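Local atomic coordinates of 35 kDa hemin binding protein (Porphyromonas gingivalis, PDB entry 5Y1A), a protein that probably binds hemin, joins a thioredoxin domain to a beta-sandwich domain, and is probably a cargo of the type IX secretion system. Residues T44-G49 with Y80-S85; L149-G154 with E269-A274; L178-Y183 with A249-P254; V184-M189 with T207-L212. All blocks are in the same frame, centred on the assembly; numbering follows the deposited sequence. Where two conformers were deposited one is given.

Contact 1: T44-G49 with Y80-S85; sequences TAEWCG and YNDGIS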
loop_
_atom_site.group_PDB
_atom_site.type_symbol
_atom_site.label_atom_id
_atom_site.label_comp_id
_atom_site.label_asym_id
_atom_site.label_seq_id
_atom_site.Cartn_x
_atom_site.Cartn_y
_atom_site.Cartn_z
ATOM N N THR A 44 -14.506 -3.710 6.129
ATOM C CA THR A 44 -14.312 -4.359 7.418
ATOM C C THR A 44 -14.133 -3.336 8.550
ATOM O O THR A 44 -13.882 -2.145 8.304
ATOM C CB THR A 44 -13.081 -5.320 7.327
ATOM O OG1 THR A 44 -13.022 -6.173 8.479
ATOM C CG2 THR A 44 -11.761 -4.535 7.202
ATOM N N ALA A 45 -14.255 -3.801 9.790
ATOM C CA ALA A 45 -13.943 -2.970 10.959
ATOM C C ALA A 45 -13.503 -3.782 12.154
ATOM O O ALA A 45 -13.908 -4.935 12.309
ATOM C CB ALA A 45 -15.126 -2.090 11.328
ATOM N N GLU A 46 -12.718 -3.154 13.022
ATOM C CA GLU A 46 -12.180 -3.838 14.207
ATOM C C GLU A 46 -13.261 -4.206 15.226
ATOM O O GLU A 46 -13.110 -5.171 15.990
ATOM C CB GLU A 46 -11.069 -2.998 14.824
ATOM C CG GLU A 46 -9.786 -3.078 13.968
ATOM C CD GLU A 46 -8.616 -2.284 14.533
ATOM O OE1 GLU A 46 -8.849 -1.474 15.455
ATOM O OE2 GLU A 46 -7.474 -2.457 14.026
ATOM N N TRP A 47 -14.366 -3.460 15.201
ATOM C CA TRP A 47 -15.512 -3.742 16.087
ATOM C C TRP A 47 -16.440 -4.833 15.539
ATOM O O TRP A 47 -17.356 -5.296 16.241
ATOM C CB TRP A 47 -16.304 -2.451 16.390
ATOM C CG TRP A 47 -16.708 -1.674 15.144
ATOM C CD1 TRP A 47 -16.155 -0.507 14.693
ATOM C CD2 TRP A 47 -17.735 -2.023 14.190
ATOM N NE1 TRP A 47 -16.776 -0.111 13.525
ATOM C CE2 TRP A 47 -17.751 -1.014 13.201
ATOM C CE3 TRP A 47 -18.653 -3.089 14.085
ATOM C CZ2 TRP A 47 -18.620 -1.053 12.088
ATOM C CZ3 TRP A 47 -19.528 -3.116 13.007
ATOM C CH2 TRP A 47 -19.501 -2.102 12.014
ATOM N N CYS A 48 -16.213 -5.244 14.296
ATOM C CA CYS A 48 -17.126 -6.149 13.582
ATOM C C CYS A 48 -16.756 -7.615 13.856
ATOM O O CYS A 48 -15.736 -8.112 13.371
ATOM C CB CYS A 48 -17.095 -5.825 12.083
ATOM S SG CYS A 48 -17.936 -7.019 11.017
ATOM N N GLY A 49 -17.565 -8.289 14.681
ATOM C CA GLY A 49 -17.255 -9.671 15.090
ATOM C C GLY A 49 -17.273 -10.682 13.946
ATOM O O GLY A 49 -16.616 -11.713 14.009
ATOM N N TYR A 80 -13.518 1.033 8.184
ATOM C CA TYR A 80 -14.361 2.195 8.436
ATOM C C TYR A 80 -14.886 2.277 9.860
ATOM O O TYR A 80 -15.223 1.254 10.480
ATOM C CB TYR A 80 -15.519 2.267 7.439
ATOM C CG TYR A 80 -16.181 3.631 7.398
ATOM C CD1 TYR A 80 -15.460 4.737 6.957
ATOM C CD2 TYR A 80 -17.519 3.810 7.763
ATOM C CE1 TYR A 80 -16.013 5.990 6.890
ATOM C CE2 TYR A 80 -18.110 5.116 7.701
ATOM C CZ TYR A 80 -17.321 6.181 7.250
ATOM O OH TYR A 80 -17.768 7.482 7.133
ATOM N N ASN A 81 -14.990 3.510 10.369
ATOM C CA ASN A 81 -15.535 3.731 11.728
ATOM C C ASN A 81 -14.805 2.934 12.808
ATOM O O ASN A 81 -15.426 2.303 13.673
ATOM C CB ASN A 81 -17.049 3.499 11.798
ATOM C CG ASN A 81 -17.847 4.656 11.208
ATOM O OD1 ASN A 81 -17.277 5.687 10.874
ATOM N ND2 ASN A 81 -19.159 4.470 11.053
ATOM N N ASP A 82 -13.478 2.955 12.750
ATOM C CA ASP A 82 -12.695 2.234 13.742
ATOM C C ASP A 82 -11.356 2.909 13.990
ATOM O O ASP A 82 -11.132 4.002 13.497
ATOM C CB ASP A 82 -12.588 0.719 13.413
ATOM C CG ASP A 82 -11.642 0.388 12.241
ATOM O OD1 ASP A 82 -10.957 1.296 11.712
ATOM O OD2 ASP A 82 -11.598 -0.811 11.879
ATOM N N GLY A 83 -10.477 2.253 14.745
ATOM C CA GLY A 83 -9.168 2.821 15.042
ATOM C C GLY A 83 -8.278 3.083 13.828
ATOM O O GLY A 83 -7.401 3.978 13.866
ATOM N N ILE A 84 -8.480 2.308 12.766
ATOM C CA ILE A 84 -7.659 2.436 11.572
ATOM C C ILE A 84 -8.106 3.636 10.737
ATOM O O ILE A 84 -7.269 4.407 10.269
ATOM C CB ILE A 84 -7.617 1.117 10.746
ATOM C CG1 ILE A 84 -6.837 0.034 11.527
ATOM C CG2 ILE A 84 -7.006 1.352 9.365
ATOM C CD1 ILE A 84 -6.692 -1.271 10.812
ATOM N N SER A 85 -9.413 3.812 10.564
ATOM C CA SER A 85 -9.910 4.996 9.833
ATOM C C SER A 85 -9.758 6.285 10.651
ATOM O O SER A 85 -9.736 7.383 10.097
ATOM C CB SER A 85 -11.377 4.809 9.423
ATOM O OG SER A 85 -12.235 4.748 10.561
HETATM O O HOH W 1 -10.673 0.022 16.466
#
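W47 turns the edge of its indole to the carbonyl of N81 while A45 CB lies over one indole face, about 3.3 Å above the plane and offset toward the rim. The bond from W47 NE1 to N81 O is short, 2.8 Å, but its N-H...O angle of 126° makes it weak. With W47 CG between its backbone N and carbonyl carbon (chi1 52°), the indole swings over A45 and its NE1 edge faces N81. N81 OD1 rests over a face of the Y80 ring; the ring itself stacks with F95. The D82 carboxylate is gripped at both oxygens. Its OD2 receives E46 N at 2.8 Å through the anti lone pair, and H79 ND1 also bonds to that oxygen. OD1 takes the two helix-start amides: S85 N nearly along the C-O axis, I84 N from well above the carboxylate plane. D82 N donates in return to S85 OG at 3.1 Å, which completes a capping box with D82 as N-cap of helix 83-87. E46 crosses I84 at about a right angle, with OE2 3.5 Å from I84 CD1; the amides of I192 and N193 bond to its two carboxylate oxygens, and a water joins E46 OE1 to G83 N. A45-C48 form a type I turn, and C48 opens a CxxC sequence consistent with a thioredoxin redox motif. The contact thus joins the loop between strand 34-44 and helix 51-63 to the loop between strand 73-79 and helix 83-87, where Y80 N to T44 O, 3.2 Å, prolongs the pairing of the two parallel strands.

Contact 2: L149-G154 with E269-A274; sequences LKLTKG and ESLDKA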
loop_
_atom_site.group_PDB
_atom_site.type_symbol
_atom_site.label_atom_id
_atom_site.label_comp_id
_atom_site.label_asym_id
_atom_site.label_seq_id
_atom_site.Cartn_x
_atom_site.Cartn_y
_atom_site.Cartn_z
ATOM N N LEU A 149 5.126 -2.216 -11.746
ATOM C CA LEU A 149 5.592 -1.397 -10.633
ATOM C C LEU A 149 7.080 -1.585 -10.408
ATOM O O LEU A 149 7.588 -2.730 -10.387
ATOM C CB LEU A 149 4.856 -1.813 -9.355
ATOM C CG LEU A 149 3.418 -1.376 -9.107
ATOM C CD1 LEU A 149 2.428 -1.976 -10.135
ATOM C CD2 LEU A 149 3.053 -1.796 -7.702
ATOM N N LYS A 150 7.776 -0.459 -10.271
ATOM C CA LYS A 150 9.156 -0.457 -9.804
ATOM C C LYS A 150 9.192 0.395 -8.547
ATOM O O LYS A 150 8.932 1.608 -8.587
ATOM C CB LYS A 150 10.129 0.048 -10.884
ATOM C CG LYS A 150 11.572 0.270 -10.386
ATOM C CD LYS A 150 12.201 -0.985 -9.779
ATOM C CE LYS A 150 13.532 -0.605 -9.076
ATOM N NZ LYS A 150 14.362 -1.780 -8.686
ATOM N N LEU A 151 9.511 -0.249 -7.437
ATOM C CA LEU A 151 9.550 0.430 -6.149
ATOM C C LEU A 151 10.980 0.634 -5.695
ATOM O O LEU A 151 11.848 -0.188 -6.005
ATOM C CB LEU A 151 8.835 -0.421 -5.085
ATOM C CG LEU A 151 7.411 -0.886 -5.407
ATOM C CD1 LEU A 151 6.853 -1.676 -4.213
ATOM C CD2 LEU A 151 6.491 0.324 -5.763
ATOM N N THR A 152 11.200 1.687 -4.905
ATOM C CA THR A 152 12.444 1.782 -4.106
ATOM C C THR A 152 12.057 2.132 -2.681
ATOM O O THR A 152 11.080 2.856 -2.450
ATOM C CB THR A 152 13.504 2.780 -4.661
ATOM O OG1 THR A 152 13.069 4.135 -4.460
ATOM C CG2 THR A 152 13.808 2.537 -6.145
ATOM N N LYS A 153 12.799 1.618 -1.708
ATOM C CA LYS A 153 12.489 1.934 -0.318
ATOM C C LYS A 153 13.438 2.940 0.305
ATOM O O LYS A 153 14.625 2.946 -0.007
ATOM C CB LYS A 153 12.421 0.681 0.543
ATOM C CG LYS A 153 13.688 -0.121 0.581
ATOM C CD LYS A 153 13.491 -1.329 1.478
ATOM C CE LYS A 153 14.812 -2.090 1.609
ATOM N NZ LYS A 153 14.651 -3.339 2.440
ATOM N N GLY A 154 12.887 3.786 1.171
ATOM C CA GLY A 154 13.676 4.775 1.905
ATOM C C GLY A 154 14.478 4.037 2.942
ATOM O O GLY A 154 14.116 2.928 3.298
ATOM N N GLU A 269 3.728 -5.153 -5.880
ATOM C CA GLU A 269 5.085 -5.559 -5.528
ATOM C C GLU A 269 5.320 -5.338 -4.033
ATOM O O GLU A 269 4.657 -4.487 -3.408
ATOM C CB GLU A 269 6.123 -4.741 -6.340
ATOM C CG GLU A 269 6.111 -4.948 -7.883
ATOM C CD GLU A 269 6.413 -6.397 -8.369
ATOM O OE1 GLU A 269 6.925 -7.242 -7.598
ATOM O OE2 GLU A 269 6.110 -6.690 -9.542
ATOM N N SER A 270 6.275 -6.073 -3.458
ATOM C CA SER A 270 6.652 -5.879 -2.044
ATOM C C SER A 270 7.535 -4.645 -1.857
ATOM O O SER A 270 8.590 -4.523 -2.486
ATOM C CB SER A 270 7.387 -7.115 -1.500
ATOM O OG SER A 270 8.085 -6.844 -0.295
ATOM N N LEU A 271 7.113 -3.761 -0.963
ATOM C CA LEU A 271 7.870 -2.548 -0.661
ATOM C C LEU A 271 9.063 -2.862 0.253
ATOM O O LEU A 271 10.182 -2.370 0.022
ATOM C CB LEU A 271 6.950 -1.458 -0.082
ATOM C CG LEU A 271 7.620 -0.118 0.303
ATOM C CD1 LEU A 271 8.342 0.525 -0.925
ATOM C CD2 LEU A 271 6.583 0.799 0.949
ATOM N N ASP A 272 8.850 -3.675 1.286
ATOM C CA ASP A 272 9.972 -4.000 2.178
ATOM C C ASP A 272 11.088 -4.808 1.490
ATOM O O ASP A 272 12.252 -4.742 1.910
ATOM C CB ASP A 272 9.502 -4.640 3.485
ATOM C CG ASP A 272 8.755 -5.905 3.269
ATOM O OD1 ASP A 272 7.662 -5.874 2.656
ATOM O OD2 ASP A 272 9.237 -6.950 3.741
ATOM N N LYS A 273 10.745 -5.528 0.435
ATOM C CA LYS A 273 11.750 -6.264 -0.316
ATOM C C LYS A 273 12.341 -5.441 -1.460
ATOM O O LYS A 273 13.299 -5.871 -2.085
ATOM C CB LYS A 273 11.175 -7.597 -0.784
ATOM C CG LYS A 273 10.702 -8.423 0.419
ATOM C CD LYS A 273 9.781 -9.557 0.038
ATOM C CE LYS A 273 9.321 -10.317 1.281
ATOM N NZ LYS A 273 8.280 -9.592 2.120
ATOM N N ALA A 274 11.802 -4.242 -1.703
ATOM C CA ALA A 274 12.240 -3.414 -2.842
ATOM C C ALA A 274 13.706 -3.011 -2.725
ATOM O O ALA A 274 14.274 -3.035 -1.627
ATOM C CB ALA A 274 11.383 -2.123 -2.977
HETATM O O HOH W 2 4.994 -5.060 -11.413
HETATM O O HOH W 3 15.590 -5.167 -0.246
#
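At an edge of the beta-sandwich, where strand 263-270 ends against strand 145-153 of the facing sheet, L151 meets E269, L271 and A274. The L151 side chain is buried. Its CD1 lies 3.8 Å from E269 CB and 4.1 Å from L271 CB, and close to the carbonyls of E269 and S270, while its CB meets A274 CB at 3.7 Å. V247 and A163, one from each sheet, also pack on this leucine. L149 CB touches E269 CG at 3.7 Å; the glutamate chain folds back at chi2 (-61°), and a water links its OE2 to L149 N. At the far end K153 carries the polar grip. Its chain runs fully extended over the turn, with CE against A274 O. NZ donates to D272 O at 2.8 Å, the donor tilted 25° from the carbonyl plane. The K153 ammonium therefore holds a backbone oxygen of the turn and not the D272 carboxylate, whose OD1 accepts from T245 N. Residues L271-A274 form a type I turn closed by A274 N to L271 O, 3.0 Å, and in one conformer S270 OG accepts K273 N, an ST motif. Through this turn the chain leaves the sheet of strand 263-270 and comes alongside strand 145-153 as strand 275-276, where K153 and E275 share a backbone bond. The parallel pairing of the first and last strands at the sandwich edge is consistent with an immunoglobulin-like fold, here made by the last strand changing sheets.

Contact 3: L178-Y183 with A249-P254; sequences LMLTAY and AFVHHP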
loop_
_atom_site.group_PDB
_atom_site.type_symbol
_atom_site.label_atom_id
_atom_site.label_comp_id
_atom_site.label_asym_id
_atom_site.label_seq_id
_atom_site.Cartn_x
_atom_site.Cartn_y
_atom_site.Cartn_z
ATOM N N LEU A 178 -9.235 7.298 -18.012
ATOM C CA LEU A 178 -8.771 6.154 -17.234
ATOM C C LEU A 178 -8.061 6.720 -16.023
ATOM O O LEU A 178 -7.387 7.750 -16.115
ATOM C CB LEU A 178 -7.806 5.290 -18.041
ATOM C CG LEU A 178 -8.406 4.699 -19.336
ATOM C CD1 LEU A 178 -7.330 3.919 -20.113
ATOM C CD2 LEU A 178 -9.536 3.787 -19.004
ATOM N N MET A 179 -8.195 6.009 -14.905
ATOM C CA MET A 179 -7.666 6.461 -13.633
ATOM C C MET A 179 -6.628 5.460 -13.127
ATOM O O MET A 179 -6.697 4.276 -13.441
ATOM C CB MET A 179 -8.814 6.548 -12.617
ATOM C CG MET A 179 -10.047 7.318 -13.097
ATOM S SD MET A 179 -9.694 9.039 -13.598
ATOM C CE MET A 179 -9.345 9.707 -12.025
ATOM N N LEU A 180 -5.670 5.944 -12.349
ATOM C CA LEU A 180 -4.808 5.039 -11.599
ATOM C C LEU A 180 -4.913 5.302 -10.093
ATOM O O LEU A 180 -4.844 6.466 -9.632
ATOM C CB LEU A 180 -3.352 5.137 -12.079
ATOM C CG LEU A 180 -2.492 4.068 -11.418
ATOM C CD1 LEU A 180 -1.908 3.135 -12.424
ATOM C CD2 LEU A 180 -1.423 4.712 -10.518
ATOM N N THR A 181 -5.144 4.225 -9.343
ATOM C CA THR A 181 -5.139 4.289 -7.881
ATOM C C THR A 181 -4.022 3.388 -7.370
ATOM O O THR A 181 -3.815 2.286 -7.889
ATOM C CB THR A 181 -6.521 3.887 -7.303
ATOM O OG1 THR A 181 -7.483 4.885 -7.676
ATOM C CG2 THR A 181 -6.489 3.799 -5.785
ATOM N N ALA A 182 -3.304 3.849 -6.351
ATOM C CA ALA A 182 -2.304 2.991 -5.711
ATOM C C ALA A 182 -2.493 3.034 -4.192
ATOM O O ALA A 182 -2.727 4.116 -3.589
ATOM C CB ALA A 182 -0.883 3.413 -6.102
ATOM N N TYR A 183 -2.365 1.858 -3.590
ATOM C CA TYR A 183 -2.453 1.681 -2.151
ATOM C C TYR A 183 -1.115 1.200 -1.587
ATOM O O TYR A 183 -0.395 0.415 -2.230
ATOM C CB TYR A 183 -3.493 0.599 -1.771
ATOM C CG TYR A 183 -4.922 0.834 -2.193
ATOM C CD1 TYR A 183 -5.444 2.131 -2.344
ATOM C CD2 TYR A 183 -5.786 -0.258 -2.373
ATOM C CE1 TYR A 183 -6.811 2.310 -2.702
ATOM C CE2 TYR A 183 -7.118 -0.092 -2.726
ATOM C CZ TYR A 183 -7.629 1.192 -2.898
ATOM O OH TYR A 183 -8.960 1.349 -3.258
ATOM N N ALA A 249 -1.082 -1.140 -7.422
ATOM C CA ALA A 249 -1.600 -0.093 -8.310
ATOM C C ALA A 249 -2.576 -0.716 -9.266
ATOM O O ALA A 249 -2.381 -1.866 -9.728
ATOM C CB ALA A 249 -0.465 0.565 -9.089
ATOM N N PHE A 250 -3.629 0.036 -9.588
ATOM C CA PHE A 250 -4.562 -0.460 -10.594
ATOM C C PHE A 250 -5.121 0.630 -11.506
ATOM O O PHE A 250 -5.324 1.778 -11.068
ATOM C CB PHE A 250 -5.666 -1.323 -9.969
ATOM C CG PHE A 250 -6.389 -0.691 -8.816
ATOM C CD1 PHE A 250 -7.549 0.075 -9.030
ATOM C CD2 PHE A 250 -5.951 -0.917 -7.509
ATOM C CE1 PHE A 250 -8.259 0.632 -7.939
ATOM C CE2 PHE A 250 -6.646 -0.365 -6.388
ATOM C CZ PHE A 250 -7.808 0.411 -6.618
ATOM N N VAL A 251 -5.321 0.259 -12.774
ATOM C CA VAL A 251 -5.972 1.103 -13.786
ATOM C C VAL A 251 -7.476 0.802 -13.771
ATOM O O VAL A 251 -7.902 -0.367 -13.744
ATOM C CB VAL A 251 -5.387 0.805 -15.193
ATOM C CG1 VAL A 251 -6.035 1.695 -16.240
ATOM C CG2 VAL A 251 -3.842 0.997 -15.207
ATOM N N HIS A 252 -8.295 1.851 -13.757
ATOM C CA HIS A 252 -9.725 1.651 -13.598
ATOM C C HIS A 252 -10.517 2.753 -14.262
ATOM O O HIS A 252 -10.001 3.856 -14.496
ATOM C CB HIS A 252 -10.080 1.552 -12.094
ATOM C CG HIS A 252 -9.693 2.760 -11.273
ATOM N ND1 HIS A 252 -10.564 3.801 -11.032
ATOM C CD2 HIS A 252 -8.561 3.053 -10.586
ATOM C CE1 HIS A 252 -9.979 4.697 -10.249
ATOM N NE2 HIS A 252 -8.755 4.268 -9.970
ATOM N N HIS A 253 -11.779 2.445 -14.563
ATOM C CA HIS A 253 -12.735 3.442 -15.003
ATOM C C HIS A 253 -13.120 4.360 -13.834
ATOM O O HIS A 253 -12.976 3.995 -12.668
ATOM C CB HIS A 253 -13.959 2.747 -15.610
ATOM C CG HIS A 253 -13.643 1.985 -16.874
ATOM N ND1 HIS A 253 -13.414 2.611 -18.079
ATOM C CD2 HIS A 253 -13.502 0.658 -17.104
ATOM C CE1 HIS A 253 -13.160 1.699 -19.006
ATOM N NE2 HIS A 253 -13.196 0.505 -18.439
ATOM N N PRO A 254 -13.589 5.571 -14.144
ATOM C CA PRO A 254 -13.933 6.514 -13.073
ATOM C C PRO A 254 -14.993 5.965 -12.117
ATOM O O PRO A 254 -15.962 5.348 -12.563
ATOM C CB PRO A 254 -14.469 7.737 -13.848
ATOM C CG PRO A 254 -13.827 7.625 -15.222
ATOM C CD PRO A 254 -13.774 6.144 -15.491
#
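M179 and T181 pair with H252 and F250 through four backbone hydrogen bonds between antiparallel strands. M179 N to H252 O and F250 N to T181 O are both 2.8 Å long; H252 N to M179 O and T181 N to F250 O complete the two hydrogen-bonded pairs. Between them L180 faces V251 in a non-hydrogen-bonded pair; A182 and A249 form another beyond T181-F250. Polar side chains add one link. T181 OG1 lies at the edge of the H252 imidazole, 2.7 Å from NE2 and hydrogen-bonded to it, while H252 ND1 donates to H253 O nearly in the ring plane. With both nitrogens engaged and a chi1 of 59° folding it back over its own backbone, the imidazole has its rotation fixed over the strand pair. Strands 179-186 and 245-252 are the two inner strands of a four-stranded antiparallel sheet, one layer of the beta-sandwich; strand 207-220 lies beyond the first and 263-270 beyond the second. CH-pi contacts work on the face that bears H252 and F250: M179 CB stands over the imidazole, 3.5 Å from its centroid, and T181 CB over the phenyl of F250, 4.1 Å from the centroid. F250 in turn points an edge at the face of Y183, a T-shaped pair with planes at 80° and centroids 5.4 Å apart; Y183 OH bonds to E41. Apolar contacts fill the reverse face: L180 CD1 meets V251 CG2 at 4.0 Å, and A182 CB meets A249 CB. There F165 of the facing sheet packs on L180, A182 and A249.

Contact 4: V184-M189 with T207-L212; sequences VLKNNM and TVLMIL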
loop_
_atom_site.group_PDB
_atom_site.type_symbol
_atom_site.label_atom_id
_atom_site.label_comp_id
_atom_site.label_asym_id
_atom_site.label_seq_id
_atom_site.Cartn_x
_atom_site.Cartn_y
_atom_site.Cartn_z
ATOM N N VAL A 184 -0.794 1.682 -0.384
ATOM C CA VAL A 184 0.203 1.006 0.448
ATOM C C VAL A 184 -0.568 0.075 1.405
ATOM O O VAL A 184 -1.444 0.526 2.150
ATOM C CB VAL A 184 1.087 1.988 1.240
ATOM C CG1 VAL A 184 2.198 1.179 1.978
ATOM C CG2 VAL A 184 1.739 3.032 0.278
ATOM N N LEU A 185 -0.224 -1.212 1.361
ATOM C CA LEU A 185 -0.920 -2.289 2.076
ATOM C C LEU A 185 0.000 -2.806 3.161
ATOM O O LEU A 185 1.169 -3.013 2.902
ATOM C CB LEU A 185 -1.285 -3.436 1.106
ATOM C CG LEU A 185 -2.167 -2.986 -0.072
ATOM C CD1 LEU A 185 -2.376 -4.150 -1.057
ATOM C CD2 LEU A 185 -3.506 -2.468 0.451
ATOM N N LYS A 186 -0.530 -2.998 4.364
ATOM C CA LYS A 186 0.259 -3.472 5.513
ATOM C C LYS A 186 -0.193 -4.880 5.894
ATOM O O LYS A 186 -1.389 -5.108 6.125
ATOM C CB LYS A 186 0.086 -2.523 6.698
ATOM C CG LYS A 186 0.940 -2.866 7.935
ATOM C CD LYS A 186 2.426 -2.639 7.662
ATOM C CE LYS A 186 3.319 -3.069 8.834
ATOM N NZ LYS A 186 3.532 -4.537 8.883
ATOM N N ASN A 187 0.767 -5.811 5.943
ATOM C CA ASN A 187 0.516 -7.213 6.346
ATOM C C ASN A 187 1.008 -7.458 7.749
ATOM O O ASN A 187 1.772 -6.631 8.286
ATOM C CB ASN A 187 1.180 -8.179 5.379
ATOM C CG ASN A 187 0.715 -7.960 3.955
ATOM O OD1 ASN A 187 -0.494 -7.843 3.698
ATOM N ND2 ASN A 187 1.665 -7.890 3.020
ATOM N N ASN A 188 0.605 -8.598 8.328
ATOM C CA ASN A 188 0.962 -8.939 9.715
ATOM C C ASN A 188 0.839 -7.762 10.661
ATOM O O ASN A 188 1.766 -7.438 11.441
ATOM C CB ASN A 188 2.376 -9.524 9.767
ATOM C CG ASN A 188 2.485 -10.819 9.021
ATOM O OD1 ASN A 188 1.567 -11.634 9.044
ATOM N ND2 ASN A 188 3.617 -11.022 8.344
ATOM N N MET A 189 -0.318 -7.128 10.615
ATOM C CA MET A 189 -0.507 -5.880 11.297
ATOM C C MET A 189 -1.253 -6.073 12.598
ATOM O O MET A 189 -2.343 -6.626 12.614
ATOM C CB MET A 189 -1.307 -4.910 10.400
ATOM C CG MET A 189 -1.614 -3.574 11.065
ATOM S SD MET A 189 -2.689 -2.484 10.016
ATOM C CE MET A 189 -2.737 -1.051 11.060
ATOM N N THR A 207 -3.882 -4.674 4.370
ATOM C CA THR A 207 -4.754 -3.618 4.901
ATOM C C THR A 207 -4.342 -2.245 4.349
ATOM O O THR A 207 -3.179 -1.856 4.424
ATOM C CB THR A 207 -4.726 -3.689 6.426
ATOM O OG1 THR A 207 -5.290 -4.954 6.813
ATOM C CG2 THR A 207 -5.528 -2.545 7.081
ATOM N N VAL A 208 -5.295 -1.526 3.759
ATOM C CA VAL A 208 -4.967 -0.240 3.157
ATOM C C VAL A 208 -4.660 0.816 4.223
ATOM O O VAL A 208 -5.506 1.096 5.059
ATOM C CB VAL A 208 -6.115 0.280 2.279
ATOM C CG1 VAL A 208 -5.715 1.630 1.685
ATOM C CG2 VAL A 208 -6.431 -0.736 1.172
ATOM N N LEU A 209 -3.454 1.376 4.204
ATOM C CA LEU A 209 -3.141 2.498 5.106
ATOM C C LEU A 209 -2.873 3.808 4.406
ATOM O O LEU A 209 -2.928 4.885 5.068
ATOM C CB LEU A 209 -1.937 2.185 6.014
ATOM C CG LEU A 209 -2.163 0.956 6.903
ATOM C CD1 LEU A 209 -0.920 0.812 7.816
ATOM C CD2 LEU A 209 -3.468 1.010 7.733
ATOM N N MET A 210 -2.523 3.724 3.119
ATOM C CA MET A 210 -2.302 4.920 2.303
ATOM C C MET A 210 -2.891 4.774 0.910
ATOM O O MET A 210 -2.894 3.679 0.332
ATOM C CB MET A 210 -0.799 5.273 2.167
ATOM C CG MET A 210 -0.015 5.344 3.481
ATOM S SD MET A 210 1.782 5.720 3.239
ATOM C CE MET A 210 1.699 7.376 2.589
ATOM N N ILE A 211 -3.351 5.895 0.369
ATOM C CA ILE A 211 -3.792 5.997 -1.024
ATOM C C ILE A 211 -2.931 7.107 -1.628
ATOM O O ILE A 211 -2.941 8.255 -1.146
ATOM C CB ILE A 211 -5.325 6.336 -1.161
ATOM C CG1 ILE A 211 -6.195 5.330 -0.352
ATOM C CG2 ILE A 211 -5.736 6.355 -2.650
ATOM C CD1 ILE A 211 -6.502 5.705 1.114
ATOM N N LEU A 212 -2.199 6.765 -2.682
ATOM C CA LEU A 212 -1.147 7.646 -3.193
ATOM C C LEU A 212 -1.612 8.818 -4.055
ATOM O O LEU A 212 -0.845 9.775 -4.260
ATOM C CB LEU A 212 -0.101 6.824 -3.918
ATOM C CG LEU A 212 0.578 5.766 -3.028
ATOM C CD1 LEU A 212 1.726 5.116 -3.795
ATOM C CD2 LEU A 212 1.082 6.335 -1.671
#
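V184 stands against both L209 and M210, a classic beta bulge that shifts the register of the antiparallel strands 184-186 and 207-211 by one, their segment directions 133° apart. The bulge splits the bonding of V184: its O receives L209 N almost straight (3.0 Å, N-H...O angle 173°), while its N donates to M210 O. K186 and T207 then exchange two backbone bonds. V184 and M210 lie side by side, pointing the same way, with V184 CG2 3.9 Å from M210 CB; the same methyl meets L212 CD2, whose chain crosses V184 at about a right angle. L185 projects to the other face, where its CD2 comes within 3.5 Å of V208 CG2, a tight carbon pair. L209 CD1 packs against K186 CB at 3.7 Å. M189, its chain extended throughout (chi1 177°), reaches L209 tip to tip, CE to CD2 4.0 Å, and lays SD across T207 CG2. Beyond the strand pair, I84 of helix 83-87 packs on M189, T207 and L209, and a backbone bond between V208 and F77 ties the edge strand to strand 73-79 of the thioredoxin domain.

From the N terminus, contact 1 closes first, joining the ends of parallel strands 34-44 and 73-79 around helices 51-63 and 67-70 in a beta-alpha-beta unit. After the remaining helices and strands of the thioredoxin domain the chain enters the sandwich. Contact 2 closes the widest loop of the four, from 149-154 to 269-274; contact 3 lies wholly within that loop, and contact 4 within the loop of contact 3. None cross. Contacts 3 and 4 share strand 179-186 and build consecutive parts of one sheet, to which contact 2 fastens the facing sheet, with L149 against A249. Contacts 1 and 4 meet through I84, where thioredoxin domain and sandwich adjoin, their centres about 14 Å apart.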